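Local coordinates for trichosurin (Trichosurus vulpecula, PDB 2RA6), which probably binds and carries small hydrophobic molecules inside its lipocalin barrel, as it holds 4-ethylphenol here, at residues L91-Y100 and K111-D119. The protein carries 1 engineered substitution. Numbering follows the deposited sequence.
With ETY (4-ethylphenol), chain P.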
# COMPACT_ATOMS: atom_id res chain seq x y z
N LEU B 91 5.82 2.99 -10.13
CA LEU B 91 5.92 2.26 -11.39
C LEU B 91 4.70 2.43 -12.28
O LEU B 91 3.57 2.27 -11.84
CB LEU B 91 6.11 0.76 -11.11
CG LEU B 91 6.01 -0.17 -12.33
CD1 LEU B 91 7.24 0.01 -13.22
CD2 LEU B 91 5.90 -1.61 -11.88
N ASN B 92 4.94 2.76 -13.55
CA ASN B 92 3.86 2.91 -14.51
C ASN B 92 3.74 1.58 -15.25
O ASN B 92 4.58 1.25 -16.08
CB ASN B 92 4.17 4.04 -15.50
CG ASN B 92 3.15 4.14 -16.63
OD1 ASN B 92 1.94 4.06 -16.39
ND2 ASN B 92 3.63 4.32 -17.85
N TYR B 93 2.70 0.82 -14.91
CA TYR B 93 2.44 -0.48 -15.52
C TYR B 93 1.04 -0.92 -15.14
O TYR B 93 0.68 -0.93 -13.96
CB TYR B 93 3.45 -1.52 -15.01
CG TYR B 93 3.25 -2.88 -15.64
CD1 TYR B 93 3.63 -3.12 -16.96
CD2 TYR B 93 2.65 -3.92 -14.93
CE1 TYR B 93 3.42 -4.36 -17.56
CE2 TYR B 93 2.44 -5.16 -15.51
CZ TYR B 93 2.82 -5.37 -16.83
OH TYR B 93 2.61 -6.59 -17.42
N TYR B 94 0.24 -1.27 -16.15
CA TYR B 94 -1.15 -1.68 -15.92
C TYR B 94 -1.79 -0.64 -15.00
O TYR B 94 -2.48 -0.97 -14.03
CB TYR B 94 -1.20 -3.06 -15.25
CG TYR B 94 -2.55 -3.73 -15.36
CD1 TYR B 94 -3.04 -4.15 -16.59
CD2 TYR B 94 -3.33 -3.97 -14.22
CE1 TYR B 94 -4.27 -4.80 -16.70
CE2 TYR B 94 -4.56 -4.61 -14.31
CZ TYR B 94 -5.02 -5.03 -15.56
OH TYR B 94 -6.22 -5.69 -15.66
N GLY B 95 -1.55 0.63 -15.33
CA GLY B 95 -2.04 1.72 -14.53
C GLY B 95 -0.86 2.28 -13.77
O GLY B 95 0.24 2.38 -14.31
N THR B 96 -1.07 2.66 -12.51
CA THR B 96 0.02 3.18 -11.70
C THR B 96 0.21 2.26 -10.50
O THR B 96 -0.72 1.57 -10.09
CB THR B 96 -0.25 4.62 -11.20
OG1 THR B 96 -1.41 4.64 -10.36
CG2 THR B 96 -0.49 5.56 -12.39
N ASN B 97 1.42 2.25 -9.94
CA ASN B 97 1.70 1.38 -8.80
C ASN B 97 2.58 2.02 -7.75
O ASN B 97 3.54 2.74 -8.07
CB ASN B 97 2.45 0.12 -9.25
CG ASN B 97 1.74 -0.63 -10.34
OD1 ASN B 97 0.94 -1.53 -10.08
ND2 ASN B 97 2.04 -0.28 -11.59
N ASP B 98 2.25 1.79 -6.48
CA ASP B 98 3.10 2.24 -5.40
C ASP B 98 3.76 0.92 -5.04
O ASP B 98 3.07 -0.06 -4.75
CB ASP B 98 2.29 2.79 -4.23
CG ASP B 98 1.95 4.26 -4.41
OD1 ASP B 98 2.87 5.05 -4.72
OD2 ASP B 98 0.77 4.62 -4.24
N VAL B 99 5.08 0.89 -5.10
CA VAL B 99 5.84 -0.33 -4.84
C VAL B 99 6.66 -0.22 -3.57
O VAL B 99 7.39 0.76 -3.38
CB VAL B 99 6.81 -0.60 -6.01
CG1 VAL B 99 7.56 -1.91 -5.77
CG2 VAL B 99 6.05 -0.65 -7.33
N TYR B 100 6.54 -1.21 -2.70
CA TYR B 100 7.30 -1.21 -1.45
C TYR B 100 8.21 -2.43 -1.37
O TYR B 100 7.79 -3.55 -1.63
CB TYR B 100 6.37 -1.19 -0.24
CG TYR B 100 5.58 0.08 -0.06
CD1 TYR B 100 4.38 0.28 -0.74
CD2 TYR B 100 6.04 1.10 0.78
CE1 TYR B 100 3.65 1.46 -0.58
CE2 TYR B 100 5.32 2.27 0.94
CZ TYR B 100 4.13 2.45 0.26
OH TYR B 100 3.42 3.62 0.42
N LYS B 111 11.24 -9.00 -1.11
CA LYS B 111 9.79 -8.98 -1.13
C LYS B 111 9.36 -7.63 -1.70
O LYS B 111 9.82 -6.58 -1.26
CB LYS B 111 9.25 -9.13 0.29
CG LYS B 111 7.74 -9.06 0.41
CD LYS B 111 7.31 -9.15 1.87
CE LYS B 111 5.81 -9.01 2.02
NZ LYS B 111 5.42 -9.09 3.46
N PHE B 112 8.52 -7.67 -2.72
CA PHE B 112 8.02 -6.45 -3.32
C PHE B 112 6.51 -6.47 -3.28
O PHE B 112 5.88 -7.40 -3.78
CB PHE B 112 8.48 -6.32 -4.77
CG PHE B 112 9.91 -5.85 -4.91
CD1 PHE B 112 10.22 -4.50 -4.80
CD2 PHE B 112 10.92 -6.76 -5.16
CE1 PHE B 112 11.54 -4.06 -4.94
CE2 PHE B 112 12.24 -6.33 -5.31
CZ PHE B 112 12.54 -4.97 -5.20
N ILE B 113 5.93 -5.44 -2.67
CA ILE B 113 4.48 -5.33 -2.59
C ILE B 113 4.07 -4.23 -3.55
O ILE B 113 4.55 -3.10 -3.46
CB ILE B 113 4.00 -4.96 -1.18
CG1 ILE B 113 4.49 -6.00 -0.17
CG2 ILE B 113 2.47 -4.87 -1.16
CD1 ILE B 113 4.02 -7.41 -0.44
N PHE B 114 3.18 -4.57 -4.47
CA PHE B 114 2.66 -3.63 -5.45
C PHE B 114 1.24 -3.24 -5.11
O PHE B 114 0.39 -4.11 -4.94
CB PHE B 114 2.62 -4.26 -6.84
CG PHE B 114 3.95 -4.34 -7.52
CD1 PHE B 114 4.24 -3.49 -8.57
CD2 PHE B 114 4.90 -5.26 -7.10
CE1 PHE B 114 5.48 -3.55 -9.21
CE2 PHE B 114 6.14 -5.32 -7.73
CZ PHE B 114 6.42 -4.47 -8.78
N TYR B 115 1.00 -1.95 -5.01
CA TYR B 115 -0.35 -1.46 -4.79
C TYR B 115 -0.67 -0.89 -6.17
O TYR B 115 -0.19 0.18 -6.54
CB TYR B 115 -0.38 -0.38 -3.71
CG TYR B 115 -0.20 -0.97 -2.33
CD1 TYR B 115 -1.18 -1.79 -1.77
CD2 TYR B 115 0.97 -0.74 -1.60
CE1 TYR B 115 -0.99 -2.38 -0.52
CE2 TYR B 115 1.16 -1.33 -0.35
CZ TYR B 115 0.17 -2.15 0.18
OH TYR B 115 0.35 -2.74 1.41
N ASN B 116 -1.45 -1.65 -6.92
CA ASN B 116 -1.82 -1.29 -8.28
C ASN B 116 -3.15 -0.55 -8.37
O ASN B 116 -4.14 -0.95 -7.76
CB ASN B 116 -1.88 -2.57 -9.14
CG ASN B 116 -2.44 -2.33 -10.53
OD1 ASN B 116 -3.60 -2.66 -10.80
ND2 ASN B 116 -1.64 -1.73 -11.41
N TYR B 117 -3.14 0.55 -9.11
CA TYR B 117 -4.34 1.36 -9.31
C TYR B 117 -4.67 1.23 -10.79
O TYR B 117 -3.95 1.75 -11.65
CB TYR B 117 -4.04 2.82 -8.96
CG TYR B 117 -3.37 2.97 -7.61
CD1 TYR B 117 -4.05 2.64 -6.43
CD2 TYR B 117 -2.05 3.42 -7.50
CE1 TYR B 117 -3.43 2.76 -5.19
CE2 TYR B 117 -1.42 3.54 -6.26
CZ TYR B 117 -2.12 3.21 -5.11
OH TYR B 117 -1.52 3.32 -3.88
N HIS B 118 -5.75 0.51 -11.08
CA HIS B 118 -6.19 0.27 -12.45
C HIS B 118 -7.66 0.62 -12.59
O HIS B 118 -8.51 0.03 -11.91
CB HIS B 118 -5.99 -1.21 -12.80
CG HIS B 118 -6.19 -1.51 -14.26
ND1 HIS B 118 -5.26 -1.17 -15.21
CD2 HIS B 118 -7.22 -2.09 -14.91
CE1 HIS B 118 -5.71 -1.53 -16.40
NE2 HIS B 118 -6.89 -2.09 -16.25
N ASP B 119 -7.96 1.57 -13.46
CA ASP B 119 -9.33 2.01 -13.70
C ASP B 119 -10.06 2.33 -12.39
O ASP B 119 -11.21 1.95 -12.19
CB ASP B 119 -10.12 0.95 -14.47
CG ASP B 119 -9.53 0.66 -15.84
OD1 ASP B 119 -8.96 1.59 -16.45
OD2 ASP B 119 -9.66 -0.49 -16.32
C8 ETY P . 9.39 -6.41 -8.77
C7 ETY P . 9.88 -5.02 -8.36
CG ETY P . 10.37 -4.19 -9.52
C3 ETY P . 9.47 -3.54 -10.39
C2 ETY P . 9.93 -2.76 -11.47
C5 ETY P . 11.77 -4.04 -9.75
C6 ETY P . 12.25 -3.26 -10.83
C1 ETY P . 11.32 -2.62 -11.69
O1 ETY P . 11.77 -1.86 -12.73
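Tyr94 and His118 lay their rings face to face, 3.6 Å between centroids and planes 2° apart, at the end of the antiparallel hairpin of strands 96-102 and 109-118 in the lipocalin beta-barrel. With CG anti to the backbone N (chi1 -163°), the tyrosine ring swings out of the turn before strand 96-102 and over the imidazole. Beside the stack, Tyr94 O takes a nearly straight bond from Asn116 ND2 (2.9 Å), approaching from above the carbonyl plane, and a weak one from His118 ND1. With an alanine at Tyr94, one imidazole face would probably lose its stacking partner and the His118 ring would be freer to turn.

The same Asn116 ND2 gives its other hydrogen to Asn97 OD1 at 2.9 Å. The Asn97 amide is fixed in turn by ND2, which binds Leu91 O and Tyr93 O, so two buried amides tie the turn to both strands; Phe47 packs against each.

Farther along this inner face, Val99 CG1 sits over one face of Phe114, 4.2 Å from the ring centroid, while Leu91 CD2 meets that ring's edge at CE1 (3.3 Å). Phe114 and Phe112 are walls of the ligand pocket: C7 of 4-ethylphenol lies over the centre of the Phe112 ring and 3.5 Å from Phe114 CZ.

The other face of the hairpin, bearing Thr96, Asp98, Tyr100, Tyr115 and Tyr117, meets the second subunit. There Tyr115 stacks on Tyr115 of the second subunit, and Asp98 OD2 forms a salt bridge with Arg150 of that subunit, which probably stabilises the carboxylate. Tyr117 OH, also hydrogen-bonded to Tyr115 OH of the second subunit, donates to the anti lone pair of Asp98 OD2 at 2.7 Å, the carboxylate plane standing 81° to that of the phenol ring.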